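Local coordinates for protein FkbI (Streptomyces hygroscopicus, PDB 1R2J) that binds FAD and probably acts as an acyl-ACP dehydrogenase of the acyl-CoA dehydrogenase family, in making the methoxymalonyl extender unit of FK520, at residues Y224-V229 with I345-S350; T242-H247 with A319-S324; A164-P169 with A203-A208. One frame throughout, in Å; residues are numbered along the deposited sequence.

Contact 1: Y224-V229 with I345-S350. With FAD (flavin-adenine dinucleotide), chain B.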
# COMPACT_ATOMS: atom_id res chain seq x y z
N TYR A 224 -2.80 -8.37 3.52
CA TYR A 224 -1.58 -7.84 2.94
C TYR A 224 -2.08 -6.45 2.59
O TYR A 224 -3.25 -6.28 2.26
CB TYR A 224 -1.18 -8.61 1.67
CG TYR A 224 0.23 -8.32 1.22
CD1 TYR A 224 0.55 -7.10 0.62
CD2 TYR A 224 1.25 -9.24 1.42
CE1 TYR A 224 1.87 -6.81 0.24
CE2 TYR A 224 2.57 -8.96 1.04
CZ TYR A 224 2.87 -7.74 0.46
OH TYR A 224 4.16 -7.43 0.11
N GLY A 225 -1.22 -5.46 2.64
CA GLY A 225 -1.72 -4.12 2.35
C GLY A 225 -1.78 -3.47 3.71
O GLY A 225 -1.16 -2.43 3.93
N ARG A 226 -2.52 -4.07 4.64
CA ARG A 226 -2.57 -3.53 5.99
C ARG A 226 -1.17 -3.74 6.56
O ARG A 226 -0.64 -2.86 7.23
CB ARG A 226 -3.61 -4.27 6.84
CG ARG A 226 -4.99 -3.68 6.68
CD ARG A 226 -6.07 -4.44 7.42
NE ARG A 226 -7.37 -3.89 7.05
CZ ARG A 226 -8.53 -4.52 7.17
NH1 ARG A 226 -8.56 -5.75 7.66
NH2 ARG A 226 -9.65 -3.92 6.79
N LYS A 227 -0.58 -4.90 6.27
CA LYS A 227 0.76 -5.21 6.75
C LYS A 227 1.78 -4.32 6.05
O LYS A 227 2.72 -3.80 6.67
CB LYS A 227 1.10 -6.68 6.48
CG LYS A 227 2.54 -7.07 6.84
CD LYS A 227 2.79 -8.57 6.65
CE LYS A 227 2.90 -8.95 5.18
NZ LYS A 227 3.07 -10.42 5.00
N SER A 228 1.58 -4.14 4.75
CA SER A 228 2.47 -3.33 3.93
C SER A 228 2.36 -1.85 4.29
O SER A 228 3.36 -1.16 4.40
CB SER A 228 2.16 -3.54 2.45
OG SER A 228 3.16 -2.96 1.64
N VAL A 229 1.13 -1.37 4.47
CA VAL A 229 0.93 0.02 4.83
C VAL A 229 1.56 0.29 6.19
O VAL A 229 2.16 1.34 6.40
CB VAL A 229 -0.56 0.40 4.88
CG1 VAL A 229 -0.75 1.74 5.61
CG2 VAL A 229 -1.12 0.50 3.46
N ILE A 345 -6.62 6.99 6.57
CA ILE A 345 -7.89 6.80 5.89
C ILE A 345 -8.03 5.48 5.13
O ILE A 345 -9.10 4.86 5.16
CB ILE A 345 -8.13 7.99 4.90
CG1 ILE A 345 -8.21 9.30 5.68
CG2 ILE A 345 -9.39 7.75 4.08
CD1 ILE A 345 -7.95 10.55 4.84
N ILE A 346 -6.96 5.02 4.46
CA ILE A 346 -7.01 3.78 3.67
C ILE A 346 -6.70 2.48 4.41
O ILE A 346 -6.23 2.49 5.55
CB ILE A 346 -6.06 3.87 2.44
CG1 ILE A 346 -4.61 3.57 2.84
CG2 ILE A 346 -6.12 5.26 1.87
CD1 ILE A 346 -3.64 3.49 1.65
N GLU A 347 -6.96 1.35 3.74
CA GLU A 347 -6.73 0.01 4.29
C GLU A 347 -7.40 -0.16 5.65
O GLU A 347 -6.83 -0.74 6.57
CB GLU A 347 -5.22 -0.26 4.41
CG GLU A 347 -4.48 -0.26 3.07
CD GLU A 347 -4.57 -1.59 2.35
OE1 GLU A 347 -4.14 -1.66 1.18
OE2 GLU A 347 -5.05 -2.57 2.95
N GLY A 348 -8.63 0.32 5.76
CA GLY A 348 -9.34 0.24 7.03
C GLY A 348 -9.01 1.52 7.79
O GLY A 348 -7.95 1.62 8.41
N SER A 349 -9.90 2.50 7.70
CA SER A 349 -9.71 3.79 8.37
C SER A 349 -9.52 3.63 9.87
O SER A 349 -9.87 2.60 10.45
CB SER A 349 -10.93 4.68 8.15
OG SER A 349 -12.01 4.23 8.97
N SER A 350 -8.96 4.66 10.50
CA SER A 350 -8.75 4.64 11.95
C SER A 350 -10.06 4.26 12.64
O SER A 350 -10.06 3.50 13.60
CB SER A 350 -8.29 6.01 12.44
OG SER A 350 -7.07 6.39 11.83
PA FAD B . -16.31 6.59 3.76
O1A FAD B . -15.84 5.22 3.69
O2A FAD B . -17.18 7.44 2.87
O5B FAD B . -15.47 7.58 4.57
C5B FAD B . -16.08 7.61 5.79
C4B FAD B . -15.50 8.44 6.88
O4B FAD B . -16.53 7.95 7.82
C3B FAD B . -14.21 7.81 7.31
O3B FAD B . -13.51 8.73 8.08
C2B FAD B . -14.61 6.64 8.08
O2B FAD B . -13.70 6.08 9.07
C1B FAD B . -15.97 7.04 8.72
N9A FAD B . -16.83 5.91 8.84
C8A FAD B . -17.51 5.14 7.86
N7A FAD B . -18.22 4.15 8.32
C5A FAD B . -18.05 4.22 9.69
C6A FAD B . -18.55 3.46 10.75
N6A FAD B . -19.37 2.42 10.58
N1A FAD B . -18.16 3.81 12.04
C2A FAD B . -17.33 4.86 12.25
N3A FAD B . -16.79 5.68 11.26
C4A FAD B . -17.25 5.23 9.99
N1 FAD B . -9.24 1.46 -2.75
C2 FAD B . -9.01 0.27 -3.45
O2 FAD B . -9.90 -0.58 -3.62
N3 FAD B . -7.75 0.04 -3.97
C4 FAD B . -6.65 0.92 -3.87
O4 FAD B . -5.54 0.60 -4.40
C4X FAD B . -6.90 2.09 -3.20
N5 FAD B . -5.79 3.03 -3.11
C5X FAD B . -6.01 4.26 -2.46
C6 FAD B . -4.99 5.24 -2.34
C7 FAD B . -5.17 6.52 -1.73
C7M FAD B . -4.01 7.51 -1.66
C8 FAD B . -6.46 6.83 -1.21
C8M FAD B . -6.81 8.15 -0.56
C9 FAD B . -7.47 5.91 -1.28
C9A FAD B . -7.29 4.60 -1.87
N10 FAD B . -8.36 3.57 -1.98
C10 FAD B . -8.20 2.35 -2.64
C1' FAD B . -9.48 4.05 -1.29
C2' FAD B . -9.46 3.60 0.28
O2' FAD B . -10.02 2.26 0.14
C3' FAD B . -10.46 4.42 0.88
O3' FAD B . -9.81 5.37 1.77
C4' FAD B . -11.68 4.06 1.77
O4' FAD B . -12.55 3.02 1.40
C5' FAD B . -12.30 5.37 1.60
O5' FAD B . -13.70 5.35 1.53
P FAD B . -14.38 6.77 1.17
O1P FAD B . -15.06 5.64 0.76
O2P FAD B . -15.66 7.52 0.71
O3P FAD B . -15.37 6.80 2.46

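Contact 2: T242-H247 with A319-S324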
# COMPACT_ATOMS: atom_id res chain seq x y z
N THR A 242 14.63 11.15 11.15
CA THR A 242 15.96 11.50 10.66
C THR A 242 16.07 12.94 10.16
O THR A 242 17.11 13.57 10.33
CB THR A 242 16.41 10.54 9.55
OG1 THR A 242 15.46 10.55 8.48
CG2 THR A 242 16.54 9.13 10.09
N ALA A 243 15.01 13.45 9.55
CA ALA A 243 15.02 14.83 9.06
C ALA A 243 14.96 15.81 10.23
O ALA A 243 15.63 16.83 10.22
CB ALA A 243 13.82 15.06 8.12
N ALA A 244 14.15 15.49 11.24
CA ALA A 244 14.02 16.35 12.41
C ALA A 244 15.33 16.38 13.19
O ALA A 244 15.79 17.45 13.58
CB ALA A 244 12.88 15.85 13.30
N VAL A 245 15.93 15.22 13.42
CA VAL A 245 17.19 15.19 14.15
C VAL A 245 18.26 15.95 13.38
O VAL A 245 19.02 16.73 13.96
CB VAL A 245 17.66 13.74 14.41
CG1 VAL A 245 16.66 13.03 15.31
CG2 VAL A 245 17.78 12.99 13.11
N ALA A 246 18.32 15.75 12.06
CA ALA A 246 19.33 16.45 11.25
C ALA A 246 19.19 17.96 11.40
O ALA A 246 20.18 18.67 11.54
CB ALA A 246 19.18 16.05 9.78
N HIS A 247 17.95 18.45 11.39
CA HIS A 247 17.70 19.88 11.53
C HIS A 247 18.01 20.34 12.96
O HIS A 247 18.59 21.41 13.17
CB HIS A 247 16.24 20.19 11.19
CG HIS A 247 15.94 21.65 11.03
ND1 HIS A 247 16.51 22.43 10.04
CD2 HIS A 247 15.10 22.47 11.71
CE1 HIS A 247 16.03 23.66 10.11
NE2 HIS A 247 15.17 23.71 11.12
N ALA A 319 7.32 18.38 10.95
CA ALA A 319 7.09 19.62 10.22
C ALA A 319 7.28 20.80 11.15
O ALA A 319 7.81 21.84 10.75
CB ALA A 319 5.68 19.64 9.62
N GLN A 320 6.86 20.65 12.40
CA GLN A 320 6.99 21.71 13.39
C GLN A 320 8.47 22.01 13.64
O GLN A 320 8.88 23.17 13.68
CB GLN A 320 6.32 21.30 14.70
CG GLN A 320 6.32 22.38 15.77
CD GLN A 320 5.34 23.49 15.44
OE1 GLN A 320 5.43 24.60 15.98
NE2 GLN A 320 4.41 23.20 14.55
N VAL A 321 9.26 20.95 13.82
CA VAL A 321 10.69 21.08 14.07
C VAL A 321 11.41 21.79 12.92
O VAL A 321 12.14 22.76 13.14
CB VAL A 321 11.32 19.68 14.29
CG1 VAL A 321 12.84 19.79 14.42
CG2 VAL A 321 10.73 19.04 15.55
N LEU A 322 11.19 21.31 11.70
CA LEU A 322 11.82 21.93 10.55
C LEU A 322 11.34 23.35 10.29
O LEU A 322 12.05 24.15 9.71
CB LEU A 322 11.61 21.08 9.29
CG LEU A 322 12.72 20.05 9.15
CD1 LEU A 322 12.46 18.88 10.09
CD2 LEU A 322 12.79 19.58 7.72
N ALA A 323 10.11 23.64 10.72
CA ALA A 323 9.54 24.96 10.54
C ALA A 323 9.62 25.44 9.08
O ALA A 323 9.30 24.70 8.15
CB ALA A 323 10.24 25.97 11.47
N SER A 324 10.05 26.68 8.88
CA SER A 324 10.13 27.24 7.53
C SER A 324 10.99 26.42 6.59
O SER A 324 10.76 26.41 5.38
CB SER A 324 10.62 28.69 7.56
OG SER A 324 12.02 28.75 7.81

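Contact 3: A164-P169 with A203-A208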
# COMPACT_ATOMS: atom_id res chain seq x y z
N ALA A 164 -16.38 -12.53 -6.07
CA ALA A 164 -15.43 -13.18 -6.96
C ALA A 164 -14.31 -12.19 -7.27
O ALA A 164 -14.47 -10.98 -7.11
CB ALA A 164 -16.12 -13.61 -8.26
N VAL A 165 -13.16 -12.71 -7.70
CA VAL A 165 -12.02 -11.87 -8.03
C VAL A 165 -11.52 -12.22 -9.42
O VAL A 165 -11.26 -13.39 -9.71
CB VAL A 165 -10.87 -12.08 -7.02
CG1 VAL A 165 -9.78 -11.06 -7.26
CG2 VAL A 165 -11.41 -11.98 -5.60
N VAL A 166 -11.39 -11.21 -10.28
CA VAL A 166 -10.94 -11.42 -11.65
C VAL A 166 -9.71 -10.61 -12.04
O VAL A 166 -9.64 -9.40 -11.77
CB VAL A 166 -12.07 -11.09 -12.66
CG1 VAL A 166 -11.67 -11.53 -14.07
CG2 VAL A 166 -13.35 -11.76 -12.24
N VAL A 167 -8.74 -11.27 -12.67
CA VAL A 167 -7.52 -10.59 -13.12
C VAL A 167 -7.81 -10.15 -14.55
O VAL A 167 -7.89 -10.98 -15.46
CB VAL A 167 -6.31 -11.55 -13.11
CG1 VAL A 167 -5.07 -10.83 -13.62
CG2 VAL A 167 -6.07 -12.07 -11.69
N VAL A 168 -7.98 -8.85 -14.74
CA VAL A 168 -8.30 -8.28 -16.04
C VAL A 168 -7.14 -7.52 -16.69
O VAL A 168 -6.54 -6.64 -16.08
CB VAL A 168 -9.49 -7.29 -15.92
CG1 VAL A 168 -9.95 -6.87 -17.30
CG2 VAL A 168 -10.62 -7.93 -15.14
N PRO A 169 -6.81 -7.86 -17.95
CA PRO A 169 -5.72 -7.17 -18.64
C PRO A 169 -6.12 -5.72 -18.85
O PRO A 169 -7.23 -5.43 -19.31
CB PRO A 169 -5.62 -7.93 -19.97
CG PRO A 169 -6.06 -9.32 -19.59
CD PRO A 169 -7.27 -9.03 -18.73
N ALA A 203 -12.34 -17.60 -18.73
CA ALA A 203 -12.89 -18.09 -17.47
C ALA A 203 -11.74 -18.34 -16.50
O ALA A 203 -11.93 -18.31 -15.27
CB ALA A 203 -13.68 -19.38 -17.70
N GLY A 204 -10.55 -18.57 -17.04
CA GLY A 204 -9.39 -18.82 -16.22
C GLY A 204 -8.89 -17.58 -15.49
O GLY A 204 -8.07 -17.68 -14.58
N ALA A 205 -9.40 -16.42 -15.89
CA ALA A 205 -9.02 -15.16 -15.27
C ALA A 205 -9.64 -15.04 -13.90
O ALA A 205 -9.11 -14.35 -13.02
CB ALA A 205 -9.46 -13.99 -16.14
N VAL A 206 -10.77 -15.71 -13.70
CA VAL A 206 -11.46 -15.68 -12.42
C VAL A 206 -10.83 -16.66 -11.45
O VAL A 206 -10.95 -17.88 -11.61
CB VAL A 206 -12.95 -16.03 -12.59
CG1 VAL A 206 -13.67 -15.88 -11.27
CG2 VAL A 206 -13.57 -15.13 -13.64
N LEU A 207 -10.15 -16.13 -10.44
CA LEU A 207 -9.48 -16.96 -9.45
C LEU A 207 -10.39 -18.00 -8.82
O LEU A 207 -11.58 -17.76 -8.61
CB LEU A 207 -8.87 -16.07 -8.36
CG LEU A 207 -7.78 -15.09 -8.83
CD1 LEU A 207 -7.38 -14.19 -7.67
CD2 LEU A 207 -6.58 -15.86 -9.36
N ALA A 208 -9.83 -19.17 -8.54
CA ALA A 208 -10.59 -20.26 -7.92
C ALA A 208 -10.93 -19.83 -6.50
O ALA A 208 -10.19 -19.08 -5.87
CB ALA A 208 -9.75 -21.53 -7.90

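Contact 1: Y224-V229 with I345-S350
R226 and V229 on helix 219-248 grip E347 in the loop that joins helices 332-345 and 350-361, within the C-terminal helical domain of the acyl-CoA dehydrogenase fold. Packing is tightest at E347. Its CG, anti to the carbonyl carbon (chi1 -63°), lies 3.5 Å from V229 CG2, and a bend at chi2 then lays the carboxylate directly on the backbone of G225, with OE2 3.5 Å from G225 C. Nearby, the extended R226 chain crosses the glutamate and donates NE to E347 O at 3.2 Å; the oxygen lies near the guanidinium plane, although the donor stands above the carbonyl plane. A leucine in place of R226 would remove this donor, and would probably leave the loop carbonyl without its bond to the helix. The contact is looser at its margins: V229 CG2 and I346 CD1 are 4.3 Å apart, and R226 NH2 only brushes G348 CA at 4.2 Å. On either side of E347 in sequence the loop meets the cofactor: before it I346 CG2 touches FAD C8 at 3.5 Å, and after it S349 OG, which also caps M352 N, donates to FAD O2B at 2.5 Å.

Contact 2: T242-H247 with A319-S324
H247 reaches from helix 219-248 across the last turn of helix 297-322, and the turn of its ring sets the geometry of the contact. CG stands anti to the backbone N (chi1 -168°), which carries the imidazole out toward the partner helix. One ring face receives L322, whose CG lies 4.1 Å from H247 CG. The edge instead meets a backbone carbonyl: H247 CD2 is 3.3 Å from V321 O, which lies near the ring plane, so the ring C-H points roughly toward the oxygen. H247 NE2 also comes within 3.5 Å of L322 O, but the angle is too poor for a hydrogen bond. Both carbonyls belong to the C-terminal turn of helix 297-322, just before A323 leaves helical geometry with positive phi, and their partial negative charge would probably polarise the imidazole edge.

One turn earlier on helix 219-248 the small residues A243 and A244 let the branched side chains approach the backbone. V321, with CG1 anti to its own N (chi1 175°), directs that methyl to A244 CB at 4.1 Å. L322 crosses H247 obliquely and sends CD1 past H247 CB to A244 CA, 3.8 Å away, and to A243 O at the same distance. The two helix ends thus meet through apolar packing and the imidazole edge set against two carbonyls, away from the flavin. Around them, A243 and L322 both touch V333 of helix 332-345, while helix 262-287 adds L271 against A244 and H267 against V321.

Contact 3: A164-P169 with A203-A208
Peptide groups are the flat elements where V165, V166 and V167 meet A205, V206 and L207, and two pairs of them are joined by hydrogen bonds. L207 N lies 3.0 Å from V165 O, nearly in line with the carbonyl (C=O...N 171°), though the N-H...O angle is 143°. V167 N to A205 O, at 3.1 Å, is the reverse case: the N-H...O angle is almost straight (176°), but the donor stands above the carbonyl plane. V206 CA adds a CA-H...O contact of 3.6 Å to V165 O, giving that oxygen a second neighbour.

The two bonds flank V166 and V206, whose CA atoms are 4.4 Å apart, and so define a single antiparallel bridge with a non-hydrogen-bonded pair at its centre. Strand 164-169 is outermost in its sheet within the chain, in the middle beta domain of the acyl-CoA dehydrogenase fold, and the loop after strand 199-202 pairs with the side turned away from strand 151-156.

Side chains divide between the two faces of this pairing. On one, V166 CG2 meets V206 CG2 at 3.7 Å, and V166 CG1 meets A205 CB at 3.9 Å; V127 of strand 126-130 touches both valines. On the other, the V165 and L207 side chains cross at a slant, V165 CG1 4.0 Å from L207 CD1. V167 and L207 there face helix 91-100, touching F97 and Q93 respectively.

How the contacts relate
From the N terminus, contact 3 closes first: 33 residues containing strand but no helix separate 164-169 from 203-208, and the loop it ties off belongs to the beta-rich part of the fold. The chain then enters helix 219-248, which supplies one segment each to contacts 1 and 2. Contact 1 opens at 224-229, and before it closes at 345-350 contact 2 both opens at 242-247 and closes at 319-324, so the inner loop sits wholly within the outer. Contact 1 fastens the FAD-binding loop near the chain's centre; contact 2 joins helix ends, with its centre about 27 Å from that of contact 1. Contacts 2 and 3 lie on opposite sides of the chain's centre, their own centres about 47 Å apart.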